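Local coordinates for protein 4-hydroxyphenylpyruvate dioxygenase (Pseudomonas putida, PDB 5HMQ) that converts 3-dehydroshikimate to protocatechuate with the help of a divalent metal ion, feeding quinate and shikimate breakdown into aromatic metabolism, at residues L131-E136 and P160-I165; I59-P64 and L97-S102; I524-D529 and F598-I603; D296-L301 and R441-M446. All blocks are in the same frame, centred on the assembly; numbering follows the deposited sequence.

Contact 1. Residues L131-E136 and P160-I165; sequences LRIGYE and PALGVI. With MG (magnesium ion), chain K.
Tyr-135 meets 160-165 through the root of its side chain and not through its ring: CB lies 3.7 Å from Gly-163 O and brushes Leu-162 CD1. With CG anti to the backbone N (chi1 -170°), the ring is carried off the strand pair among Val-150, Val-144 and Ser-102, and its hydroxyl is hydrogen-bonded to Glu-69. The guanidinium of Arg-132, bent away at chi3, is engaged beyond this pair, in a salt bridge with Asp-96 and a cation-pi contact with Phe-190. The third flat group, the Glu-136 carboxylate, binds magnesium through one oxygen, as OE1 stands 2.1 Å from the ion and OE2 3.5 Å.

The backbones form a parallel ladder of four hydrogen bonds, running from Ile-133 N to Ala-161 O (2.7 Å) up to Ile-165 N to Tyr-135 O (3.0 Å). On the face of Ile-133, its CG2 packs on Leu-162 CD1 at 3.7 Å. On the other, Ile-165 CG1 settles 3.6 Å from the bare CA of Gly-134, and Ile-165 CG2 braces Glu-136 CB at 4.0 Å, close to the root of the metal ligand. Asp-167, Gln-193, Glu-241 and two waters complete this catalytic site.

The pair belongs to a TIM-barrel beta-alpha-beta unit. Helix 147-157 connects the strands and covers Leu-162 and Val-164, helix 112-128 covers Ile-133, and strand 97-101 flanks 132-136.

Contact 2. Residues I59-P64 and L97-S102; sequences ITLFQP and LVLVCS
Leu-61 supplies the dense part of this contact. With CG anti to the backbone N (chi1 173°) and chi2 at 68°, its CD1 is directed across to the backbone of the neighbouring strand, where it lies 3.4 Å from both Leu-97 O and Leu-99 N. The same methyl reaches Leu-97 CG at 3.6 Å, while CD2 of Leu-61 meets Leu-99 CD1 obliquely, so one leucine is wedged between two. Next to it the CB atoms of Gln-63 and Leu-99 come within 3.7 Å.

Two hydrogen bonds tie the backbones, Phe-62 N to Leu-97 O (2.9 Å) and Leu-99 N to Phe-62 O (3.0 Å), both centred on Phe-62. The short strand axes run parallel within 33°. These are consecutive strands of the TIM barrel, joined through helix 76-93 as a beta-alpha-beta unit. Phe-62 and Val-98 point together toward that helix, with Val-98 CG2 at the edge of the phenyl ring, near its plane, and Leu-89, Met-90 and Leu-93 packed against the ring.

The packing thins toward the C-terminal end. A cis peptide precedes the partly exposed Pro-64, whose nearest side-chain approach is CB to Cys-101 SG, at 4.3 Å. On the barrel interior, by contrast, the amide of Gln-63 is firmly held: its NE2 is hydrogen-bonded to both Glu-32 and Glu-241, the latter a ligand of the catalytic metal, which makes Gln-63 a second-shell residue.

Contact 3. Residues I524-D529 and F598-I603; sequences IAFDCD and FFFEII. With MG (magnesium ion), chain L.
Phe-526 and Phe-600 lie on the same face of the sheet and meet rim to rim, neither ring over the other. Their planes differ by 18° and their centroids are 5.9 Å apart, which places Phe-526 CE2 3.4 Å from Phe-600 CD2. Ile-524 runs alongside Phe-600, pointing the same way, and its CD1 reaches the neighbouring ring atom CE2 at 4.0 Å. Farther along this face Cys-528 SG rests on Ile-602 CG2.

The other face carries the metal ligand. Glu-601 is fully extended, with CG anti to the backbone N (chi1 176°), and passes beside Ala-525, whose CB is 3.5 Å from OE1. That oxygen binds magnesium at 2.3 Å; OE2 accepts a hydrogen bond from a metal-bound water (2.8 Å) and is also paired with His-588, which fixes the carboxylate's rotation. With His-445 and His-523 this gives a two-histidine, one-carboxylate arrangement as in hydroxyphenylpyruvate dioxygenases, although this domain shows no such activity.

Five parallel-ladder hydrogen bonds, the last from Cys-528 N weak, join the backbones. Strand 440-450 borders 520-528, strand 585-590 borders 599-606, and helix 307-319 covers Phe-600 through Trp-316 and Leu-317.

Contact 4. Residues D296-L301 and R441-M446; sequences DGVEFL and RRIDHM. With MG (magnesium ion), chain L.
Leu-301 reaches across to Ile-443 and Met-446 with both branches of its side chain. From CB, CG is set anti to the carbonyl carbon (chi1 -58°), which directs the isobutyl group at the facing strand. CG itself is already 3.8 Å from Ile-443 CD1. At the branch the contacts divide: CD1 meets the same Ile-443 CD1, tip to tip, also at 3.8 Å, whereas CD2 slides past the selenomethionine Met-446, lying 3.9 Å from its SE. Val-298 CG1 meets the same Ile-443 CD1 beside the leucine, at 4.1 Å.

No direct hydrogen bond crosses. The segments come from the two vicinal-oxygen-chelate modules of the dioxygenase-like domain, and they face each other as layers of separate sheets, with directions 71° apart and the closest CA pair, Val-298 and Ile-443, 7.0 Å from each other. A classic beta bulge at Glu-299 and Phe-300, opposite Ala-368, interrupts the first strand.

At the polar margin one water takes a hydrogen bond from Val-298 N and gives one to Ile-443 O. There the guanidinium of Arg-442 sets its edge against Gly-297 CA, its NH2 being hydrogen-bonded to Thr-494.

His-445 leaves the strand away from this interface and binds magnesium through NE2 at 2.2 Å. Its ND1 donates to Asp-444 OD2 (2.6 Å) in the ring plane, on the anti lone pair, and Arg-605 holds that carboxylate in turn by a salt bridge.

The four contacts form two clusters, each around a metal. Contacts 1 and 2 have centres 9 Å apart and share the barrel sheet: Gly-134 O and Val-100 N, and Glu-136 N and Val-100 O, both 2.8 Å apart, are probably hydrogen-bonded. Contact 1 supplies a ligand of the catalytic metal and contact 2 a second-shell amide. Contacts 3 and 4, centred 10 Å apart, are probably joined by a hydrogen bond between Ala-525 O and Asp-444 N (2.8 Å), and each supplies a ligand to the other magnesium. Contacts 1 and 3 lie on opposite sides of the chain's centre, nearest atoms about 42 Å apart, so within one chain the dioxygenase-like site is remote from the dehydratase centre.

Contact 1. Residues L131-E136 and P160-I165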
# COMPACT_ATOMS: atom_id res chain seq x y z
N LEU C 131 37.62 -1.40 -16.28
CA LEU C 131 36.31 -0.95 -15.84
C LEU C 131 36.01 0.43 -16.42
O LEU C 131 36.87 1.07 -17.04
CB LEU C 131 36.23 -0.93 -14.30
CG LEU C 131 36.65 -2.26 -13.65
CD1 LEU C 131 36.71 -2.13 -12.14
CD2 LEU C 131 35.72 -3.39 -14.06
N ARG C 132 34.78 0.88 -16.22
CA ARG C 132 34.28 2.10 -16.83
C ARG C 132 33.63 2.99 -15.77
O ARG C 132 33.00 2.51 -14.82
CB ARG C 132 33.28 1.74 -17.93
CG ARG C 132 33.92 0.99 -19.09
CD ARG C 132 32.90 0.22 -19.92
NE ARG C 132 31.81 1.04 -20.44
CZ ARG C 132 30.54 0.63 -20.47
NH1 ARG C 132 30.22 -0.56 -20.00
NH2 ARG C 132 29.61 1.42 -20.97
N ILE C 133 33.77 4.30 -15.96
CA ILE C 133 33.17 5.31 -15.09
C ILE C 133 32.04 5.99 -15.85
O ILE C 133 32.26 6.50 -16.96
CB ILE C 133 34.20 6.34 -14.60
CG1 ILE C 133 35.35 5.67 -13.85
CG2 ILE C 133 33.52 7.37 -13.70
CD1 ILE C 133 34.94 5.01 -12.57
N GLY C 134 30.85 5.99 -15.26
CA GLY C 134 29.75 6.77 -15.80
C GLY C 134 29.41 7.94 -14.89
O GLY C 134 29.04 7.74 -13.73
N TYR C 135 29.54 9.16 -15.40
CA TYR C 135 29.41 10.37 -14.61
C TYR C 135 27.99 10.92 -14.74
O TYR C 135 27.54 11.21 -15.85
CB TYR C 135 30.44 11.41 -15.05
CG TYR C 135 30.57 12.62 -14.16
CD1 TYR C 135 30.56 12.50 -12.77
CD2 TYR C 135 30.74 13.89 -14.70
CE1 TYR C 135 30.69 13.61 -11.96
CE2 TYR C 135 30.87 15.00 -13.90
CZ TYR C 135 30.84 14.86 -12.53
OH TYR C 135 30.97 15.97 -11.73
N GLU C 136 27.30 11.06 -13.61
CA GLU C 136 25.92 11.53 -13.56
C GLU C 136 25.85 12.82 -12.76
O GLU C 136 26.43 12.91 -11.67
CB GLU C 136 25.00 10.49 -12.94
CG GLU C 136 23.56 10.97 -12.76
CD GLU C 136 22.78 10.13 -11.75
OE1 GLU C 136 21.70 9.62 -12.11
OE2 GLU C 136 23.27 9.98 -10.61
N PRO C 160 38.57 6.82 -22.88
CA PRO C 160 37.52 5.88 -23.33
C PRO C 160 36.81 5.18 -22.19
O PRO C 160 35.70 4.66 -22.40
CB PRO C 160 38.29 4.89 -24.21
CG PRO C 160 39.70 4.97 -23.74
CD PRO C 160 39.91 6.41 -23.35
N ALA C 161 37.40 5.13 -21.00
CA ALA C 161 36.77 4.48 -19.86
C ALA C 161 35.89 5.42 -19.04
O ALA C 161 35.36 5.01 -18.01
CB ALA C 161 37.84 3.86 -18.95
N LEU C 162 35.72 6.67 -19.48
CA LEU C 162 34.93 7.66 -18.76
C LEU C 162 33.83 8.17 -19.67
O LEU C 162 34.11 8.71 -20.75
CB LEU C 162 35.80 8.81 -18.26
CG LEU C 162 35.05 10.05 -17.77
CD1 LEU C 162 34.27 9.74 -16.49
CD2 LEU C 162 36.00 11.20 -17.54
N GLY C 163 32.58 8.01 -19.25
CA GLY C 163 31.45 8.37 -20.08
C GLY C 163 30.36 9.13 -19.35
O GLY C 163 30.52 9.48 -18.17
N VAL C 164 29.26 9.39 -20.04
CA VAL C 164 28.14 10.16 -19.50
C VAL C 164 27.02 9.20 -19.11
O VAL C 164 26.73 8.25 -19.85
CB VAL C 164 27.66 11.20 -20.52
CG1 VAL C 164 26.42 11.94 -20.00
CG2 VAL C 164 28.77 12.19 -20.83
N ILE C 165 26.41 9.45 -17.96
CA ILE C 165 25.18 8.76 -17.56
C ILE C 165 24.07 9.80 -17.49
O ILE C 165 24.24 10.86 -16.87
CB ILE C 165 25.34 8.04 -16.21
CG1 ILE C 165 26.22 6.79 -16.38
CG2 ILE C 165 23.98 7.66 -15.64
CD1 ILE C 165 26.22 5.86 -15.18
MG MG K . 20.11 8.59 -11.29
O HOH W 1 21.51 7.50 -10.31
O HOH W 2 19.98 9.69 -9.65

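Contact 2. Residues I59-P64 and L97-S102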
# COMPACT_ATOMS: atom_id res chain seq x y z
N ILE C 59 24.25 -7.92 -14.66
CA ILE C 59 24.44 -6.77 -13.78
C ILE C 59 25.04 -5.66 -14.64
O ILE C 59 26.23 -5.66 -14.95
CB ILE C 59 25.33 -7.11 -12.58
CG1 ILE C 59 24.68 -8.21 -11.74
CG2 ILE C 59 25.57 -5.87 -11.73
CD1 ILE C 59 25.49 -8.61 -10.52
N THR C 60 24.20 -4.70 -15.03
CA THR C 60 24.58 -3.68 -15.99
C THR C 60 25.21 -2.45 -15.36
O THR C 60 25.78 -1.63 -16.09
CB THR C 60 23.36 -3.25 -16.82
OG1 THR C 60 22.38 -2.68 -15.95
CG2 THR C 60 22.75 -4.45 -17.53
N LEU C 61 25.14 -2.30 -14.04
CA LEU C 61 25.68 -1.11 -13.38
C LEU C 61 25.77 -1.35 -11.88
O LEU C 61 24.90 -2.00 -11.30
CB LEU C 61 24.81 0.12 -13.67
CG LEU C 61 25.16 1.41 -12.93
CD1 LEU C 61 26.49 1.97 -13.39
CD2 LEU C 61 24.05 2.44 -13.08
N PHE C 62 26.82 -0.80 -11.27
CA PHE C 62 26.95 -0.72 -9.83
C PHE C 62 26.90 0.74 -9.43
O PHE C 62 27.55 1.58 -10.06
CB PHE C 62 28.26 -1.36 -9.35
CG PHE C 62 28.52 -1.19 -7.88
CD1 PHE C 62 27.87 -1.99 -6.96
CD2 PHE C 62 29.41 -0.23 -7.43
CE1 PHE C 62 28.10 -1.83 -5.60
CE2 PHE C 62 29.65 -0.07 -6.08
CZ PHE C 62 28.99 -0.87 -5.16
N GLN C 63 26.12 1.05 -8.40
CA GLN C 63 25.89 2.45 -8.01
C GLN C 63 25.41 2.55 -6.57
O GLN C 63 24.85 1.59 -6.03
CB GLN C 63 24.88 3.10 -8.97
CG GLN C 63 23.48 2.48 -8.92
CD GLN C 63 22.40 3.49 -8.58
OE1 GLN C 63 22.60 4.36 -7.73
NE2 GLN C 63 21.26 3.39 -9.25
N PRO C 64 25.62 3.71 -5.92
CA PRO C 64 26.32 4.89 -6.45
C PRO C 64 27.70 5.10 -5.83
O PRO C 64 28.05 4.47 -4.84
CB PRO C 64 25.39 6.02 -6.05
CG PRO C 64 24.85 5.58 -4.71
CD PRO C 64 24.87 4.05 -4.70
N LEU C 97 30.77 -1.37 -14.95
CA LEU C 97 30.37 0.04 -14.99
C LEU C 97 29.90 0.48 -13.62
O LEU C 97 29.09 -0.21 -12.98
CB LEU C 97 29.27 0.27 -16.03
CG LEU C 97 28.78 1.71 -16.19
CD1 LEU C 97 29.91 2.63 -16.62
CD2 LEU C 97 27.62 1.78 -17.17
N VAL C 98 30.40 1.62 -13.16
CA VAL C 98 30.01 2.21 -11.89
C VAL C 98 29.55 3.64 -12.14
O VAL C 98 30.15 4.37 -12.93
CB VAL C 98 31.16 2.17 -10.86
CG1 VAL C 98 32.42 2.81 -11.42
CG2 VAL C 98 30.75 2.85 -9.55
N LEU C 99 28.46 4.03 -11.47
CA LEU C 99 27.92 5.38 -11.59
C LEU C 99 28.58 6.28 -10.55
O LEU C 99 28.58 5.96 -9.35
CB LEU C 99 26.40 5.37 -11.41
CG LEU C 99 25.60 6.67 -11.61
CD1 LEU C 99 24.19 6.34 -12.06
CD2 LEU C 99 25.55 7.51 -10.34
N VAL C 100 29.12 7.40 -11.00
CA VAL C 100 29.67 8.43 -10.13
C VAL C 100 28.76 9.63 -10.24
O VAL C 100 28.64 10.24 -11.32
CB VAL C 100 31.12 8.79 -10.51
CG1 VAL C 100 31.59 10.01 -9.73
CG2 VAL C 100 32.05 7.61 -10.27
N CYS C 101 28.09 9.98 -9.15
CA CYS C 101 27.20 11.13 -9.14
C CYS C 101 27.95 12.36 -8.65
O CYS C 101 28.83 12.28 -7.79
CB CYS C 101 25.96 10.87 -8.28
SG CYS C 101 26.28 10.17 -6.65
N SER C 102 27.60 13.51 -9.22
CA SER C 102 28.37 14.73 -9.00
C SER C 102 28.41 15.10 -7.52
O SER C 102 27.51 14.78 -6.75
CB SER C 102 27.78 15.88 -9.82
OG SER C 102 26.40 16.07 -9.53

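Contact 3. Residues I524-D529 and F598-I603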
# COMPACT_ATOMS: atom_id res chain seq x y z
N ILE C 524 -21.10 7.36 -11.66
CA ILE C 524 -21.37 7.21 -13.08
C ILE C 524 -22.20 8.40 -13.52
O ILE C 524 -23.20 8.75 -12.87
CB ILE C 524 -22.10 5.88 -13.39
CG1 ILE C 524 -21.30 4.70 -12.84
CG2 ILE C 524 -22.34 5.73 -14.88
CD1 ILE C 524 -22.15 3.49 -12.53
N ALA C 525 -21.80 9.04 -14.62
CA ALA C 525 -22.40 10.28 -15.08
C ALA C 525 -23.08 10.06 -16.42
O ALA C 525 -22.44 9.59 -17.38
CB ALA C 525 -21.36 11.39 -15.18
N PHE C 526 -24.36 10.41 -16.50
CA PHE C 526 -25.13 10.37 -17.73
C PHE C 526 -25.43 11.79 -18.19
O PHE C 526 -25.65 12.69 -17.36
CB PHE C 526 -26.44 9.60 -17.54
CG PHE C 526 -26.28 8.30 -16.81
CD1 PHE C 526 -25.65 7.22 -17.41
CD2 PHE C 526 -26.77 8.15 -15.52
CE1 PHE C 526 -25.51 6.02 -16.74
CE2 PHE C 526 -26.63 6.95 -14.84
CZ PHE C 526 -26.00 5.88 -15.45
N ASP C 527 -25.45 12.00 -19.50
CA ASP C 527 -25.77 13.31 -20.04
C ASP C 527 -27.20 13.33 -20.57
O ASP C 527 -27.84 12.29 -20.76
CB ASP C 527 -24.78 13.71 -21.15
CG ASP C 527 -24.94 12.89 -22.42
OD1 ASP C 527 -25.58 11.81 -22.39
OD2 ASP C 527 -24.40 13.31 -23.47
N CYS C 528 -27.71 14.54 -20.79
CA CYS C 528 -29.07 14.73 -21.28
C CYS C 528 -29.13 16.06 -22.01
O CYS C 528 -28.20 16.86 -21.97
CB CYS C 528 -30.09 14.69 -20.14
SG CYS C 528 -29.95 16.07 -18.97
N ASP C 529 -30.26 16.29 -22.69
CA ASP C 529 -30.44 17.54 -23.41
C ASP C 529 -30.96 18.65 -22.50
O ASP C 529 -30.57 19.81 -22.65
CB ASP C 529 -31.40 17.34 -24.58
CG ASP C 529 -30.82 16.43 -25.65
OD1 ASP C 529 -29.58 16.42 -25.82
OD2 ASP C 529 -31.61 15.72 -26.31
N PHE C 598 -21.26 3.77 -4.81
CA PHE C 598 -21.31 4.70 -5.93
C PHE C 598 -22.60 5.50 -5.92
O PHE C 598 -23.64 5.05 -5.43
CB PHE C 598 -21.18 3.94 -7.25
CG PHE C 598 -22.07 2.73 -7.35
CD1 PHE C 598 -23.39 2.85 -7.77
CD2 PHE C 598 -21.59 1.48 -7.01
CE1 PHE C 598 -24.21 1.74 -7.85
CE2 PHE C 598 -22.41 0.36 -7.09
CZ PHE C 598 -23.71 0.49 -7.51
N PHE C 599 -22.52 6.71 -6.46
CA PHE C 599 -23.69 7.54 -6.72
C PHE C 599 -23.76 7.83 -8.21
O PHE C 599 -22.88 7.45 -8.98
CB PHE C 599 -23.65 8.84 -5.90
CG PHE C 599 -22.43 9.69 -6.14
CD1 PHE C 599 -21.26 9.46 -5.42
CD2 PHE C 599 -22.45 10.73 -7.06
CE1 PHE C 599 -20.14 10.24 -5.63
CE2 PHE C 599 -21.33 11.52 -7.27
CZ PHE C 599 -20.18 11.27 -6.55
N PHE C 600 -24.84 8.49 -8.62
CA PHE C 600 -25.05 8.80 -10.03
C PHE C 600 -25.05 10.31 -10.23
O PHE C 600 -25.27 11.09 -9.30
CB PHE C 600 -26.36 8.20 -10.54
CG PHE C 600 -26.37 6.70 -10.55
CD1 PHE C 600 -26.83 5.99 -9.45
CD2 PHE C 600 -25.90 5.99 -11.64
CE1 PHE C 600 -26.84 4.61 -9.45
CE2 PHE C 600 -25.90 4.61 -11.65
CZ PHE C 600 -26.37 3.92 -10.55
N GLU C 601 -24.80 10.71 -11.48
CA GLU C 601 -24.74 12.11 -11.86
C GLU C 601 -25.44 12.28 -13.20
O GLU C 601 -25.28 11.46 -14.11
CB GLU C 601 -23.29 12.60 -11.95
CG GLU C 601 -23.14 14.03 -12.43
CD GLU C 601 -21.69 14.46 -12.58
OE1 GLU C 601 -20.81 13.58 -12.55
OE2 GLU C 601 -21.43 15.67 -12.73
N ILE C 602 -26.22 13.35 -13.32
CA ILE C 602 -26.87 13.75 -14.56
C ILE C 602 -26.33 15.12 -14.95
O ILE C 602 -26.35 16.04 -14.13
CB ILE C 602 -28.40 13.78 -14.43
CG1 ILE C 602 -28.93 12.41 -14.02
CG2 ILE C 602 -29.04 14.28 -15.71
CD1 ILE C 602 -30.39 12.41 -13.60
N ILE C 603 -25.84 15.24 -16.18
CA ILE C 603 -25.19 16.46 -16.64
C ILE C 603 -25.83 16.94 -17.94
O ILE C 603 -26.42 16.16 -18.69
CB ILE C 603 -23.67 16.28 -16.84
CG1 ILE C 603 -23.39 15.44 -18.08
CG2 ILE C 603 -23.03 15.65 -15.62
CD1 ILE C 603 -21.97 15.55 -18.58
MG MG L . -18.52 13.69 -12.54
O HOH W 3 -18.70 15.58 -13.37
O HOH W 4 -16.15 13.80 -12.48
O HOH W 5 -18.38 14.64 -10.70

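Contact 4. Residues D296-L301 and R441-M446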
# COMPACT_ATOMS: atom_id res chain seq x y z
N ASP C 296 -15.98 3.70 -29.21
CA ASP C 296 -17.27 4.36 -29.35
C ASP C 296 -18.04 4.27 -28.03
O ASP C 296 -19.20 3.85 -27.98
CB ASP C 296 -18.07 3.77 -30.50
CG ASP C 296 -19.29 4.60 -30.85
OD1 ASP C 296 -19.25 5.83 -30.64
OD2 ASP C 296 -20.29 4.02 -31.32
N GLY C 297 -17.38 4.65 -26.94
CA GLY C 297 -18.02 4.67 -25.64
C GLY C 297 -18.17 3.29 -25.03
O GLY C 297 -17.54 2.30 -25.44
N VAL C 298 -19.03 3.23 -24.01
CA VAL C 298 -19.27 2.01 -23.25
C VAL C 298 -20.41 1.23 -23.88
O VAL C 298 -21.48 1.79 -24.14
CB VAL C 298 -19.58 2.34 -21.78
CG1 VAL C 298 -19.98 1.08 -21.02
CG2 VAL C 298 -18.38 3.01 -21.12
N GLU C 299 -20.18 -0.06 -24.14
CA GLU C 299 -21.26 -0.91 -24.63
C GLU C 299 -22.26 -1.23 -23.53
O GLU C 299 -23.47 -1.04 -23.69
CB GLU C 299 -20.70 -2.18 -25.25
CG GLU C 299 -21.77 -3.14 -25.74
CD GLU C 299 -22.77 -2.48 -26.67
OE1 GLU C 299 -22.34 -1.79 -27.62
OE2 GLU C 299 -23.99 -2.63 -26.44
N PHE C 300 -21.77 -1.74 -22.39
CA PHE C 300 -22.64 -1.92 -21.24
C PHE C 300 -21.82 -1.95 -19.96
O PHE C 300 -20.61 -2.19 -19.98
CB PHE C 300 -23.52 -3.18 -21.36
CG PHE C 300 -22.75 -4.48 -21.42
CD1 PHE C 300 -22.21 -5.05 -20.27
CD2 PHE C 300 -22.60 -5.15 -22.62
CE1 PHE C 300 -21.52 -6.24 -20.33
CE2 PHE C 300 -21.92 -6.35 -22.68
CZ PHE C 300 -21.37 -6.90 -21.54
N LEU C 301 -22.50 -1.68 -18.85
CA LEU C 301 -21.96 -1.86 -17.52
C LEU C 301 -22.55 -3.13 -16.92
O LEU C 301 -23.74 -3.40 -17.06
CB LEU C 301 -22.29 -0.66 -16.63
CG LEU C 301 -21.82 0.72 -17.08
CD1 LEU C 301 -22.25 1.79 -16.09
CD2 LEU C 301 -20.31 0.75 -17.26
N ARG C 441 -28.90 9.84 -22.32
CA ARG C 441 -28.56 9.31 -23.63
C ARG C 441 -27.28 8.50 -23.65
O ARG C 441 -27.23 7.47 -24.32
CB ARG C 441 -28.53 10.44 -24.64
CG ARG C 441 -29.92 11.12 -24.68
CD ARG C 441 -30.20 11.71 -26.02
NE ARG C 441 -28.99 12.12 -26.67
CZ ARG C 441 -29.00 13.03 -27.67
NH1 ARG C 441 -30.16 13.55 -28.13
NH2 ARG C 441 -27.85 13.40 -28.25
N ARG C 442 -26.22 8.95 -22.98
CA ARG C 442 -25.01 8.15 -22.98
C ARG C 442 -24.25 8.35 -21.68
O ARG C 442 -24.46 9.31 -20.95
CB ARG C 442 -24.09 8.49 -24.16
CG ARG C 442 -23.39 9.83 -24.05
CD ARG C 442 -22.60 10.13 -25.32
NE ARG C 442 -21.50 9.19 -25.53
CZ ARG C 442 -20.29 9.32 -25.00
NH1 ARG C 442 -20.00 10.36 -24.22
NH2 ARG C 442 -19.36 8.41 -25.25
N ILE C 443 -23.37 7.39 -21.39
CA ILE C 443 -22.42 7.53 -20.29
C ILE C 443 -21.36 8.55 -20.71
O ILE C 443 -20.62 8.33 -21.67
CB ILE C 443 -21.80 6.18 -19.92
CG1 ILE C 443 -22.88 5.24 -19.38
CG2 ILE C 443 -20.67 6.37 -18.93
CD1 ILE C 443 -22.44 3.80 -19.28
N ASP C 444 -21.29 9.66 -19.98
CA ASP C 444 -20.33 10.70 -20.30
C ASP C 444 -18.97 10.44 -19.65
O ASP C 444 -17.94 10.58 -20.31
CB ASP C 444 -20.86 12.07 -19.86
CG ASP C 444 -19.85 13.17 -20.07
OD1 ASP C 444 -19.80 13.73 -21.18
OD2 ASP C 444 -19.11 13.48 -19.12
N HIS C 445 -18.97 10.07 -18.38
CA HIS C 445 -17.72 9.71 -17.71
C HIS C 445 -18.04 8.83 -16.51
O HIS C 445 -19.18 8.79 -16.03
CB HIS C 445 -16.92 10.95 -17.28
CG HIS C 445 -17.63 11.83 -16.30
ND1 HIS C 445 -18.33 12.95 -16.68
CD2 HIS C 445 -17.73 11.77 -14.95
CE1 HIS C 445 -18.84 13.54 -15.61
NE2 HIS C 445 -18.49 12.84 -14.55
N MSE C 446 -17.02 8.12 -16.05
CA MSE C 446 -17.16 7.25 -14.90
C MSE C 446 -15.90 7.33 -14.04
O MSE C 446 -14.79 7.08 -14.52
CB MSE C 446 -17.43 5.81 -15.34
CG MSE C 446 -17.73 4.87 -14.19
SE MSE C 446 -18.38 3.13 -14.79
CE MSE C 446 -16.83 2.56 -15.83
MG MG L . -18.52 13.69 -12.54
O HOH W 6 -20.60 5.80 -23.78
O HOH W 4 -16.15 13.80 -12.48
O HOH W 3 -18.70 15.58 -13.37
O HOH W 5 -18.38 14.64 -10.70